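Local coordinates for protein beta subunit of a putative Aromatic-ring-hydroxylating dioxygenase (Novosphingobium aromaticivorans DSM 12444, PDB 3EBY) that probably serves as the beta subunit of an aromatic-ring-hydroxylating dioxygenase, within a trimer of copies built on an NTF2-like fold, at residues A15-N20 with G93-T98; L44-A49 with V61-S66; S106-Y111 with A127-D132. All coordinates share one frame; numbering follows the deposited sequence. Where two conformers were deposited one is given.

How the interactions relate
All three interactions belong to one mixed sheet of an NTF2-like subunit and the helix lying on it. Interactions 1 and 3 are neighbours, their centres about 9 Å apart: G93 N lies 2.8 Å from S110 O in the backbone pairing, and the hydroxyls T98 OG1 and S106 OG are 2.8 Å apart. Both touch the second subunit. Interaction 2 forms the sheet's far edge within this chain, its centre about 20 Å from that of interaction 1 and 14 Å from that of interaction 3. R146, on strand 142-150 between the hairpins, reaches all three: it hydrogen-bonds N20, forms a salt bridge with D132, makes a cation-pi contact with Y130, and pairs through its backbone with L44 and Q46.

Interaction 1 (A15-N20 with G93-T98); sequences AIDDFN and GRAVIT
D17 reaches from the helix to R94 and A95 with both oxygens of its carboxylate. In the hydrogen-bonded part, D17 OD1 receives the backbone N-H of A95 on its syn lone pair, at 2.9 Å from A95 N and nearly straight (168°). The same oxygen takes a bond from a water, 2.8 Å from D17 OD1, which also donates to G93 O and accepts from N20 ND2. A short, forked acid suits this place because one oxygen can hold a backbone N-H while the other serves a charge.

That second oxygen, D17 OD2, lies over one face of the R94 guanidinium, 3.7 Å from R94 NH1: a long salt bridge of charges alone, with no N-H aimed at it. R94 NE pairs instead with D18 of the second subunit, and Q13 NE2 donates to D17 OD2. A leucine in place of D17 would probably leave the A95 N-H without its acceptor and the water with one partner fewer.

Apolar packing completes the contact. I16 CG2, turned anti to the backbone N, presses on A95 CB at 3.6 Å, and the small alanine lets the two segments come close. I16 CD1 reaches I97 CG1 more loosely, at 4.3 Å.

Helix 8-28 thus lies against the sheet, with I16 also on V105 and N20 on A109 of strand 104-116, while N20 OD1 bonds R146 of strand 142-150.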
ATOM      1  N   ALA A  15     -11.839   4.357 -11.360  1.00 14.89           N
ATOM      2  CA  ALA A  15     -12.328   3.042 -11.827  1.00 17.26           C
ATOM      3  C   ALA A  15     -11.241   1.950 -11.685  1.00 17.17           C
ATOM      4  O   ALA A  15     -11.498   0.842 -11.187  1.00 16.75           O
ATOM      5  CB  ALA A  15     -12.826   3.151 -13.325  1.00 17.46           C
ATOM      6  N   ILE A  16     -10.025   2.277 -12.086  1.00 15.72           N
ATOM      7  CA  ILE A  16      -8.923   1.324 -12.060  1.00 18.15           C
ATOM      8  C   ILE A  16      -8.469   1.070 -10.621  1.00 15.57           C
ATOM      9  O   ILE A  16      -8.232  -0.087 -10.232  1.00 16.05           O
ATOM     10  CB  ILE A  16      -7.752   1.789 -12.979  1.00 16.06           C
ATOM     11  CG1 ILE A  16      -8.181   1.629 -14.458  1.00 17.16           C
ATOM     12  CG2 ILE A  16      -6.479   1.023 -12.683  1.00 13.37           C
ATOM     13  CD1 ILE A  16      -7.299   2.340 -15.435  1.00 17.76           C
ATOM     14  N   ASP A  17      -8.341   2.129  -9.824  1.00 15.17           N
ATOM     15  CA  ASP A  17      -7.966   1.928  -8.437  1.00 16.14           C
ATOM     16  C   ASP A  17      -9.038   1.115  -7.649  1.00 12.50           C
ATOM     17  O   ASP A  17      -8.691   0.223  -6.887  1.00 16.39           O
ATOM     18  CB  ASP A  17      -7.665   3.260  -7.742  1.00 14.78           C
ATOM     19  CG  ASP A  17      -6.346   3.899  -8.205  1.00 13.46           C
ATOM     20  OD1 ASP A  17      -5.398   3.159  -8.568  1.00 14.16           O
ATOM     21  OD2 ASP A  17      -6.245   5.158  -8.128  1.00 18.41           O
ATOM     22  N   ASP A  18     -10.321   1.360  -7.916  1.00 14.27           N
ATOM     23  CA  ASP A  18     -11.412   0.566  -7.306  1.00 15.23           C
ATOM     24  C   ASP A  18     -11.322  -0.905  -7.747  1.00 15.49           C
ATOM     25  O   ASP A  18     -11.382  -1.824  -6.920  1.00 14.51           O
ATOM     26  CB  ASP A  18     -12.780   1.112  -7.734  1.00 14.85           C
ATOM     27  CG  ASP A  18     -13.183   2.377  -7.003  1.00 18.21           C
ATOM     28  OD1 ASP A  18     -12.561   2.763  -6.003  1.00 17.96           O
ATOM     29  OD2 ASP A  18     -14.229   2.941  -7.404  1.00 18.57           O
ATOM     30  N   PHE A  19     -11.112  -1.115  -9.047  1.00 14.90           N
ATOM     31  CA  PHE A  19     -10.929  -2.456  -9.590  1.00 15.96           C
ATOM     32  C   PHE A  19      -9.805  -3.186  -8.833  1.00 15.16           C
ATOM     33  O   PHE A  19      -9.982  -4.324  -8.378  1.00 14.87           O
ATOM     34  CB  PHE A  19     -10.590  -2.387 -11.097  1.00 16.17           C
ATOM     35  CG  PHE A  19     -10.357  -3.736 -11.732  1.00 13.94           C
ATOM     36  CD1 PHE A  19      -9.155  -4.399 -11.552  1.00 14.29           C
ATOM     37  CD2 PHE A  19     -11.389  -4.389 -12.410  1.00 15.46           C
ATOM     38  CE1 PHE A  19      -8.939  -5.636 -12.079  1.00 17.67           C
ATOM     39  CE2 PHE A  19     -11.190  -5.672 -12.930  1.00 15.42           C
ATOM     40  CZ  PHE A  19      -9.952  -6.297 -12.752  1.00 17.77           C
ATOM     41  N   ASN A  20      -8.645  -2.535  -8.683  1.00 15.18           N
ATOM     42  CA  ASN A  20      -7.503  -3.201  -8.034  1.00 13.99           C
ATOM     43  C   ASN A  20      -7.786  -3.539  -6.558  1.00 13.94           C
ATOM     44  O   ASN A  20      -7.443  -4.625  -6.102  1.00 15.83           O
ATOM     45  CB  ASN A  20      -6.214  -2.371  -8.176  1.00 18.93           C
ATOM     46  CG  ASN A  20      -5.581  -2.513  -9.564  1.00 16.66           C
ATOM     47  OD1 ASN A  20      -5.902  -3.443 -10.293  1.00 17.33           O
ATOM     48  ND2 ASN A  20      -4.804  -1.502  -9.985  1.00 16.14           N
ATOM     49  N   GLY A  93      -0.477  -0.846  -4.895  1.00 15.97           N
ATOM     50  CA  GLY A  93      -0.275   0.579  -5.015  1.00 16.49           C
ATOM     51  C   GLY A  93      -1.279   1.263  -5.919  1.00 17.15           C
ATOM     52  O   GLY A  93      -1.983   0.615  -6.718  1.00 16.37           O
ATOM     53  N   ARG A  94      -1.326   2.594  -5.833  1.00 15.33           N
ATOM     54  CA  ARG A  94      -2.134   3.391  -6.746  1.00 14.76           C
ATOM     55  C   ARG A  94      -1.636   3.191  -8.186  1.00 16.03           C
ATOM     56  O   ARG A  94      -0.444   3.115  -8.432  1.00 15.18           O
ATOM     57  CB  ARG A  94      -2.082   4.860  -6.339  1.00 15.62           C
ATOM     58  CG  ARG A  94      -2.907   5.804  -7.200  1.00 17.58           C
ATOM     59  CD  ARG A  94      -2.791   7.205  -6.635  1.00 16.28           C
ATOM     60  NE  ARG A  94      -3.526   8.210  -7.391  1.00 16.53           N
ATOM     61  CZ  ARG A  94      -4.718   8.673  -7.056  1.00 19.70           C
ATOM     62  NH1 ARG A  94      -5.402   8.114  -6.071  1.00 19.31           N
ATOM     63  NH2 ARG A  94      -5.273   9.644  -7.767  1.00 16.62           N
ATOM     64  N   ALA A  95      -2.564   3.123  -9.127  1.00 14.24           N
ATOM     65  CA  ALA A  95      -2.236   2.864 -10.540  1.00 14.85           C
ATOM     66  C   ALA A  95      -1.697   4.111 -11.232  1.00 13.84           C
ATOM     67  O   ALA A  95      -2.216   5.227 -11.035  1.00 15.09           O
ATOM     68  CB  ALA A  95      -3.481   2.334 -11.302  1.00 14.97           C
ATOM     69  N   VAL A  96      -0.695   3.896 -12.084  1.00 14.27           N
ATOM     70  CA  VAL A  96      -0.226   4.912 -13.029  1.00 16.18           C
ATOM     71  C   VAL A  96      -0.751   4.608 -14.417  1.00 14.79           C
ATOM     72  O   VAL A  96      -0.456   3.543 -15.002  1.00 17.25           O
ATOM     73  CB  VAL A  96       1.335   4.980 -13.066  1.00 16.27           C
ATOM     74  CG1 VAL A  96       1.805   6.059 -14.041  1.00 16.50           C
ATOM     75  CG2 VAL A  96       1.909   5.236 -11.645  1.00 16.37           C
ATOM     76  N   ILE A  97      -1.626   5.473 -14.904  1.00 15.21           N
ATOM     77  CA  ILE A  97      -2.173   5.325 -16.249  1.00 18.75           C
ATOM     78  C   ILE A  97      -1.094   5.724 -17.263  1.00 20.14           C
ATOM     79  O   ILE A  97      -0.556   6.850 -17.216  1.00 18.00           O
ATOM     80  CB  ILE A  97      -3.441   6.162 -16.426  1.00 19.34           C
ATOM     81  CG1 ILE A  97      -4.566   5.598 -15.534  1.00 24.45           C
ATOM     82  CG2 ILE A  97      -3.887   6.204 -17.920  1.00 19.25           C
ATOM     83  CD1 ILE A  97      -5.775   6.504 -15.450  1.00 28.75           C
ATOM     84  N   THR A  98      -0.806   4.808 -18.179  1.00 17.54           N
ATOM     85  CA  THR A  98       0.283   4.958 -19.128  1.00 19.86           C
ATOM     86  C   THR A  98      -0.163   5.209 -20.565  1.00 22.99           C
ATOM     87  O   THR A  98       0.669   5.495 -21.418  1.00 21.85           O
ATOM     88  CB  THR A  98       1.193   3.715 -19.121  1.00 20.18           C
ATOM     89  OG1 THR A  98       0.430   2.542 -19.464  1.00 18.95           O
ATOM     90  CG2 THR A  98       1.850   3.530 -17.746  1.00 19.06           C
TER
HETATM   91  O   HOH W   1      -4.508   0.588  -7.770  1.00 13.26           O

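Interaction 2 (L44-A49 with V61-S66); sequences LYQVIA and VMYCDS
V47 and Y45 pack beside M62 and C64 on one face of an antiparallel hairpin, strands 43-49 and 60-64, at the outer edge of the sheet within this chain. It contains a classic beta bulge: V61 and M62 both stand opposite V47, whose O takes the N-H of V61 while its N gives to M62 O.

M62, a selenomethionine in this crystal, fits between V47 and Y45. Its CB lies 3.8 Å from V47 CB and also meets CG2, the branched valine's second shoulder, both side chains pointing the same way. Its first two torsions are extended (CG anti to the backbone N, chi1 -161°), carrying SE to the Y45 ring; the bend at chi3 (-32°) turns CE back toward V47 CG2. M62 SE is 4.0 Å from Y45 CE2, nearly in the ring plane: an edge-on Met-aromatic contact. C64, paired with Y45, is small, its CB 4.3 Å from Y45 CB; helix 67-79 covers this face, L70 meeting both. The phenol end of Y45 bonds the terminal carboxylate of I163.

On the other face, Q46 and Y63 run side by side. Q46 OE1 meets the ring edge in its plane, 3.8 Å from Y63 CD2, while NE2 is held by T147 OG1. L44 fills the corner beyond: its CD1 approaches obliquely, 3.8 Å from Y63 CE2, and also touches D65 CB. The same L44 CD1 lies 3.6 Å from C64 O, which accepts the N-H of Y45, nearly straight (174°) and 2.9 Å from Y45 N, and meets the CA-H of L44, with L44 CA 3.4 Å away.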
ATOM      1  N   LEU A  44      -5.895 -12.157 -21.587  1.00 16.37           N
ATOM      2  CA  LEU A  44      -4.582 -12.735 -21.335  1.00 16.54           C
ATOM      3  C   LEU A  44      -4.164 -12.427 -19.878  1.00 16.07           C
ATOM      4  O   LEU A  44      -4.252 -11.289 -19.435  1.00 20.74           O
ATOM      5  CB  LEU A  44      -3.546 -12.186 -22.317  1.00 16.53           C
ATOM      6  CG  LEU A  44      -2.107 -12.717 -22.110  1.00 20.88           C
ATOM      7  CD1 LEU A  44      -2.030 -14.214 -22.470  1.00 20.47           C
ATOM      8  CD2 LEU A  44      -1.115 -11.924 -22.931  1.00 28.49           C
ATOM      9  N   TYR A  45      -3.877 -13.477 -19.124  1.00 15.61           N
ATOM     10  CA  TYR A  45      -3.343 -13.355 -17.777  1.00 15.43           C
ATOM     11  C   TYR A  45      -2.047 -14.145 -17.729  1.00 13.09           C
ATOM     12  O   TYR A  45      -2.034 -15.335 -18.045  1.00 17.45           O
ATOM     13  CB  TYR A  45      -4.326 -13.915 -16.738  1.00 14.12           C
ATOM     14  CG  TYR A  45      -3.774 -13.913 -15.324  1.00 15.33           C
ATOM     15  CD1 TYR A  45      -3.725 -12.739 -14.585  1.00 13.59           C
ATOM     16  CD2 TYR A  45      -3.246 -15.066 -14.757  1.00 16.66           C
ATOM     17  CE1 TYR A  45      -3.189 -12.718 -13.270  1.00 12.28           C
ATOM     18  CE2 TYR A  45      -2.714 -15.066 -13.454  1.00 17.38           C
ATOM     19  CZ  TYR A  45      -2.724 -13.913 -12.706  1.00 16.35           C
ATOM     20  OH  TYR A  45      -2.182 -13.938 -11.428  1.00 16.32           O
ATOM     21  N   GLN A  46      -0.979 -13.504 -17.289  1.00 12.98           N
ATOM     22  CA  GLN A  46       0.277 -14.204 -17.141  1.00 16.43           C
ATOM     23  C   GLN A  46       1.093 -13.676 -15.977  1.00 15.20           C
ATOM     24  O   GLN A  46       0.921 -12.518 -15.518  1.00 16.46           O
ATOM     25  CB  GLN A  46       1.075 -14.171 -18.448  1.00 16.15           C
ATOM     26  CG  GLN A  46       1.615 -12.843 -18.842  1.00 22.73           C
ATOM     27  CD  GLN A  46       2.147 -12.829 -20.287  1.00 30.93           C
ATOM     28  OE1 GLN A  46       2.381 -13.891 -20.901  1.00 30.42           O
ATOM     29  NE2 GLN A  46       2.317 -11.639 -20.832  1.00 31.39           N
ATOM     30  N   VAL A  47       1.962 -14.546 -15.479  1.00 16.49           N
ATOM     31  CA  VAL A  47       2.831 -14.250 -14.346  1.00 15.27           C
ATOM     32  C   VAL A  47       4.268 -14.598 -14.826  1.00 15.48           C
ATOM     33  O   VAL A  47       4.559 -15.763 -15.173  1.00 15.69           O
ATOM     34  CB  VAL A  47       2.419 -15.074 -13.092  1.00 14.05           C
ATOM     35  CG1 VAL A  47       3.421 -14.830 -11.941  1.00 14.19           C
ATOM     36  CG2 VAL A  47       0.939 -14.713 -12.647  1.00 15.83           C
ATOM     37  N   ILE A  48       5.115 -13.572 -14.923  0.50 16.83           N
ATOM     38  CA  ILE A  48       6.429 -13.697 -15.548  0.50 19.32           C
ATOM     39  C   ILE A  48       7.485 -12.994 -14.727  0.50 18.12           C
ATOM     40  O   ILE A  48       7.234 -11.927 -14.155  0.50 16.12           O
ATOM     41  CB  ILE A  48       6.441 -13.094 -16.973  0.50 19.17           C
ATOM     42  CG1 ILE A  48       5.723 -11.740 -16.991  0.50 20.08           C
ATOM     43  CG2 ILE A  48       5.774 -14.032 -17.936  0.50 22.93           C
ATOM     44  CD1 ILE A  48       6.159 -10.831 -18.146  0.50 26.17           C
ATOM     45  N   ALA A  49       8.656 -13.616 -14.623  1.00 15.18           N
ATOM     46  CA  ALA A  49       9.782 -13.022 -13.856  1.00 19.08           C
ATOM     47  C   ALA A  49      10.300 -11.751 -14.524  1.00 21.04           C
ATOM     48  O   ALA A  49      10.338 -11.664 -15.752  1.00 20.82           O
ATOM     49  CB  ALA A  49      10.913 -14.053 -13.717  1.00 21.38           C
ATOM     50  N   VAL A  61       5.298 -18.448 -15.665  0.50 18.87           N
ATOM     51  CA  VAL A  61       5.081 -19.523 -14.691  0.50 19.79           C
ATOM     52  C   VAL A  61       3.573 -19.723 -14.381  0.50 21.38           C
ATOM     53  O   VAL A  61       3.185 -20.684 -13.714  0.50 17.64           O
ATOM     54  CB  VAL A  61       5.898 -19.257 -13.402  0.50 21.59           C
ATOM     55  CG1 VAL A  61       5.579 -20.295 -12.335  0.50 33.11           C
ATOM     56  CG2 VAL A  61       7.414 -19.265 -13.730  0.50 20.62           C
HETATM   57  N   MSE A  62       2.739 -18.812 -14.870  1.00 19.43           N
HETATM   58  CA  MSE A  62       1.289 -18.989 -14.859  1.00 21.93           C
HETATM   59  C   MSE A  62       0.775 -18.297 -16.121  1.00 19.80           C
HETATM   60  O   MSE A  62       1.286 -17.244 -16.523  1.00 17.85           O
HETATM   61  CB  MSE A  62       0.659 -18.394 -13.581  1.00 24.66           C
HETATM   62  CG  MSE A  62      -0.714 -18.916 -13.277  1.00 32.80           C
HETATM   63 SE   MSE A  62      -1.389 -18.344 -11.490  0.75 30.79          SE
HETATM   64  CE  MSE A  62      -0.046 -18.275 -10.688  1.00 12.03           C
ATOM     65  N   TYR A  63      -0.099 -18.965 -16.861  1.00 23.20           N
ATOM     66  CA  TYR A  63      -0.453 -18.459 -18.181  1.00 20.66           C
ATOM     67  C   TYR A  63      -1.879 -18.891 -18.591  1.00 23.75           C
ATOM     68  O   TYR A  63      -2.210 -20.093 -18.557  1.00 27.91           O
ATOM     69  CB  TYR A  63       0.549 -18.968 -19.191  1.00 22.42           C
ATOM     70  CG  TYR A  63       0.269 -18.535 -20.606  1.00 21.94           C
ATOM     71  CD1 TYR A  63      -0.546 -19.291 -21.436  1.00 29.18           C
ATOM     72  CD2 TYR A  63       0.852 -17.391 -21.124  1.00 22.35           C
ATOM     73  CE1 TYR A  63      -0.779 -18.900 -22.742  1.00 28.53           C
ATOM     74  CE2 TYR A  63       0.597 -16.980 -22.397  1.00 26.89           C
ATOM     75  CZ  TYR A  63      -0.205 -17.744 -23.208  1.00 21.56           C
ATOM     76  OH  TYR A  63      -0.436 -17.334 -24.485  1.00 32.20           O
ATOM     77  N   CYS A  64      -2.715 -17.904 -18.914  1.00 20.21           N
ATOM     78  CA  CYS A  64      -4.105 -18.147 -19.353  1.00 19.72           C
ATOM     79  C   CYS A  64      -4.408 -17.220 -20.515  1.00 18.75           C
ATOM     80  O   CYS A  64      -4.366 -16.009 -20.351  1.00 17.95           O
ATOM     81  CB  CYS A  64      -5.086 -17.854 -18.237  1.00 19.75           C
ATOM     82  SG  CYS A  64      -4.854 -18.719 -16.671  1.00 27.00           S
ATOM     83  N   ASP A  65      -4.795 -17.776 -21.659  1.00 17.08           N
ATOM     84  CA  ASP A  65      -5.066 -16.948 -22.843  1.00 18.23           C
ATOM     85  C   ASP A  65      -6.549 -16.947 -23.246  1.00 17.22           C
ATOM     86  O   ASP A  65      -6.921 -16.561 -24.385  1.00 16.91           O
ATOM     87  CB  ASP A  65      -4.162 -17.380 -24.002  1.00 20.96           C
ATOM     88  CG  ASP A  65      -4.442 -18.792 -24.480  1.00 19.11           C
ATOM     89  OD1 ASP A  65      -5.372 -19.450 -23.974  1.00 23.66           O
ATOM     90  OD2 ASP A  65      -3.720 -19.241 -25.388  1.00 37.28           O
ATOM     91  N   SER A  66      -7.394 -17.327 -22.295  1.00 19.20           N
ATOM     92  CA  SER A  66      -8.835 -17.219 -22.419  1.00 17.87           C
ATOM     93  C   SER A  66      -9.459 -17.272 -21.024  1.00 20.22           C
ATOM     94  O   SER A  66      -8.843 -17.732 -20.066  1.00 20.34           O
ATOM     95  CB  SER A  66      -9.391 -18.368 -23.248  1.00 17.87           C
ATOM     96  OG  SER A  66      -9.335 -19.605 -22.521  1.00 19.00           O
TER

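Interaction 3 (S106-Y111 with A127-D132); sequences SAEASY and AGKYVD
Y111 and Y130 stack face to face, the ring centroids 4.4 Å apart and the planes inclined by 29°. The side chains cross at about a right angle, and Y111 CD2 sits over the centre of the Y130 ring, 3.8 Å from Y130 CE1. Y111 gets there because its CG stands between the backbone N and the carbonyl carbon (chi1 73°), swinging the ring across the neighbouring strand. There the ring lies over G128, whose CA makes a CH-pi contact with its face, 4.0 Å from the Y111 centroid. Glycine suits this place since a CB would collide with Y111 OH. The hydroxyls are held too: Y111 OH bonds N126 OD1, and Y130 OH bonds I163 O, while R146 makes a cation-pi contact with the Y130 ring.

These strands, 104-116 and 122-135, form a long antiparallel hairpin in the curved sheet of the NTF2-like fold. A107 with D132, A109 with Y130 and Y111 with G128 are the hydrogen-bonded pairs; Y130 N to A109 O, at 2.7 Å, is the shortest of the six backbone bonds. A107 and A109 put only small methyl groups on the face that carries the tyrosines; A109 packs on I92, and D132 OD1 there meets R146 in a salt bridge.

On the opposite face E108 and K129 cross obliquely, each extended beyond CG, and join diagonally: K129 NZ comes to 2.7 Å from E108 OE1, from above the carboxylate plane rather than within it. The long, flexible lysine can span the offset between non-partnered residues, and its NZ also forms a salt bridge with D29 of the second subunit. V131, the direct partner of E108, lies alongside it, V131 CG2 resting 4.0 Å from E108 CD.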
ATOM      1  N   SER A 106      -4.323   1.681 -20.651  0.50 14.99           N
ATOM      2  CA  SER A 106      -3.194   0.925 -20.115  0.50 15.21           C
ATOM      3  C   SER A 106      -2.787   1.530 -18.783  0.50 15.33           C
ATOM      4  O   SER A 106      -2.903   2.741 -18.575  0.50 15.63           O
ATOM      5  CB  SER A 106      -2.012   0.928 -21.081  0.50 17.92           C
ATOM      6  OG  SER A 106      -1.582   2.242 -21.382  0.50 18.77           O
ATOM      7  N   ALA A 107      -2.402   0.671 -17.856  1.00 14.20           N
ATOM      8  CA  ALA A 107      -1.964   1.111 -16.501  1.00 15.55           C
ATOM      9  C   ALA A 107      -1.014   0.127 -15.882  1.00 17.51           C
ATOM     10  O   ALA A 107      -0.946  -1.022 -16.296  1.00 17.04           O
ATOM     11  CB  ALA A 107      -3.167   1.344 -15.568  1.00 13.98           C
ATOM     12  N   GLU A 108      -0.297   0.599 -14.862  1.00 14.34           N
ATOM     13  CA  GLU A 108       0.625  -0.231 -14.083  1.00 14.42           C
ATOM     14  C   GLU A 108       0.473   0.097 -12.610  1.00 16.82           C
ATOM     15  O   GLU A 108       0.191   1.234 -12.268  1.00 16.69           O
ATOM     16  CB  GLU A 108       2.067   0.001 -14.530  1.00 15.69           C
ATOM     17  CG  GLU A 108       2.277  -0.167 -16.048  1.00 18.42           C
ATOM     18  CD  GLU A 108       3.729  -0.080 -16.500  1.00 18.34           C
ATOM     19  OE1 GLU A 108       4.663   0.004 -15.656  1.00 17.87           O
ATOM     20  OE2 GLU A 108       3.920  -0.065 -17.733  1.00 19.80           O
ATOM     21  N   ALA A 109       0.619  -0.921 -11.748  1.00 15.47           N
ATOM     22  CA  ALA A 109       0.524  -0.730 -10.299  1.00 15.11           C
ATOM     23  C   ALA A 109       1.417  -1.734  -9.585  1.00 15.18           C
ATOM     24  O   ALA A 109       1.419  -2.927  -9.929  1.00 16.50           O
ATOM     25  CB  ALA A 109      -0.933  -0.878  -9.845  1.00 14.83           C
ATOM     26  N   SER A 110       2.209  -1.254  -8.623  1.00 15.81           N
ATOM     27  CA  SER A 110       3.031  -2.118  -7.801  1.00 16.48           C
ATOM     28  C   SER A 110       2.155  -2.908  -6.861  1.00 16.05           C
ATOM     29  O   SER A 110       1.086  -2.459  -6.487  1.00 15.31           O
ATOM     30  CB  SER A 110       4.058  -1.321  -6.977  1.00 20.70           C
ATOM     31  OG  SER A 110       5.023  -0.755  -7.850  1.00 33.12           O
ATOM     32  N   TYR A 111       2.613  -4.098  -6.509  1.00 14.42           N
ATOM     33  CA  TYR A 111       1.918  -4.961  -5.540  1.00 14.77           C
ATOM     34  C   TYR A 111       2.891  -5.824  -4.737  1.00 16.10           C
ATOM     35  O   TYR A 111       4.002  -6.138  -5.182  1.00 15.83           O
ATOM     36  CB  TYR A 111       0.893  -5.877  -6.250  1.00 17.65           C
ATOM     37  CG  TYR A 111       1.548  -7.012  -7.043  1.00 14.62           C
ATOM     38  CD1 TYR A 111       2.031  -8.155  -6.404  1.00 14.41           C
ATOM     39  CD2 TYR A 111       1.765  -6.891  -8.413  1.00 15.73           C
ATOM     40  CE1 TYR A 111       2.685  -9.157  -7.128  1.00 13.36           C
ATOM     41  CE2 TYR A 111       2.484  -7.886  -9.134  1.00 18.16           C
ATOM     42  CZ  TYR A 111       2.937  -8.998  -8.478  1.00 16.25           C
ATOM     43  OH  TYR A 111       3.676  -9.961  -9.154  1.00 19.15           O
ATOM     44  N   ALA A 127       6.442 -10.181  -4.780  1.00 15.84           N
ATOM     45  CA  ALA A 127       6.423  -8.731  -5.060  1.00 14.79           C
ATOM     46  C   ALA A 127       6.634  -8.483  -6.544  1.00 13.41           C
ATOM     47  O   ALA A 127       7.469  -9.148  -7.183  1.00 15.43           O
ATOM     48  CB  ALA A 127       7.531  -7.991  -4.231  1.00 15.71           C
ATOM     49  N   GLY A 128       5.945  -7.478  -7.089  1.00 14.40           N
ATOM     50  CA  GLY A 128       6.034  -7.190  -8.535  1.00 15.00           C
ATOM     51  C   GLY A 128       5.258  -5.957  -8.929  1.00 18.05           C
ATOM     52  O   GLY A 128       4.937  -5.132  -8.076  1.00 16.58           O
ATOM     53  N   LYS A 129       4.916  -5.854 -10.213  1.00 16.74           N
ATOM     54  CA  LYS A 129       3.989  -4.864 -10.667  1.00 16.25           C
ATOM     55  C   LYS A 129       3.049  -5.458 -11.708  1.00 15.65           C
ATOM     56  O   LYS A 129       3.425  -6.405 -12.430  1.00 15.57           O
ATOM     57  CB  LYS A 129       4.688  -3.637 -11.234  1.00 15.98           C
ATOM     58  CG  LYS A 129       5.397  -3.854 -12.535  1.00 17.58           C
ATOM     59  CD  LYS A 129       5.808  -2.522 -13.145  1.00 18.75           C
ATOM     60  CE  LYS A 129       6.672  -2.721 -14.367  1.00 20.16           C
ATOM     61  NZ  LYS A 129       6.948  -1.398 -15.074  1.00 16.05           N
ATOM     62  N   TYR A 130       1.796  -5.043 -11.627  1.00 14.81           N
ATOM     63  CA  TYR A 130       0.815  -5.330 -12.695  1.00 11.97           C
ATOM     64  C   TYR A 130       1.041  -4.388 -13.873  1.00 14.23           C
ATOM     65  O   TYR A 130       1.162  -3.173 -13.684  1.00 14.64           O
ATOM     66  CB  TYR A 130      -0.627  -5.156 -12.183  1.00 16.77           C
ATOM     67  CG  TYR A 130      -1.015  -6.003 -10.993  1.00 17.74           C
ATOM     68  CD1 TYR A 130      -0.922  -7.400 -11.037  1.00 15.77           C
ATOM     69  CD2 TYR A 130      -1.510  -5.416  -9.827  1.00 18.90           C
ATOM     70  CE1 TYR A 130      -1.400  -8.202  -9.978  1.00 17.75           C
ATOM     71  CE2 TYR A 130      -1.929  -6.197  -8.722  1.00 17.33           C
ATOM     72  CZ  TYR A 130      -1.932  -7.578  -8.817  1.00 15.28           C
ATOM     73  OH  TYR A 130      -2.327  -8.335  -7.707  1.00 15.61           O
ATOM     74  N   VAL A 131       1.065  -4.953 -15.069  1.00 14.71           N
ATOM     75  CA  VAL A 131       1.070  -4.190 -16.337  1.00 15.18           C
ATOM     76  C   VAL A 131      -0.197  -4.586 -17.093  1.00 15.71           C
ATOM     77  O   VAL A 131      -0.351  -5.747 -17.529  1.00 14.62           O
ATOM     78  CB  VAL A 131       2.316  -4.493 -17.171  1.00 17.03           C
ATOM     79  CG1 VAL A 131       2.277  -3.742 -18.502  1.00 17.60           C
ATOM     80  CG2 VAL A 131       3.589  -4.116 -16.365  1.00 18.60           C
ATOM     81  N   ASP A 132      -1.116  -3.636 -17.205  1.00 16.38           N
ATOM     82  CA  ASP A 132      -2.489  -3.933 -17.574  1.00 16.62           C
ATOM     83  C   ASP A 132      -2.979  -3.199 -18.826  1.00 15.93           C
ATOM     84  O   ASP A 132      -2.555  -2.060 -19.124  1.00 13.10           O
ATOM     85  CB  ASP A 132      -3.435  -3.550 -16.423  1.00 16.11           C
ATOM     86  CG  ASP A 132      -3.129  -4.267 -15.137  1.00 17.21           C
ATOM     87  OD1 ASP A 132      -2.843  -5.487 -15.178  1.00 15.29           O
ATOM     88  OD2 ASP A 132      -3.232  -3.613 -14.061  1.00 15.90           O
TER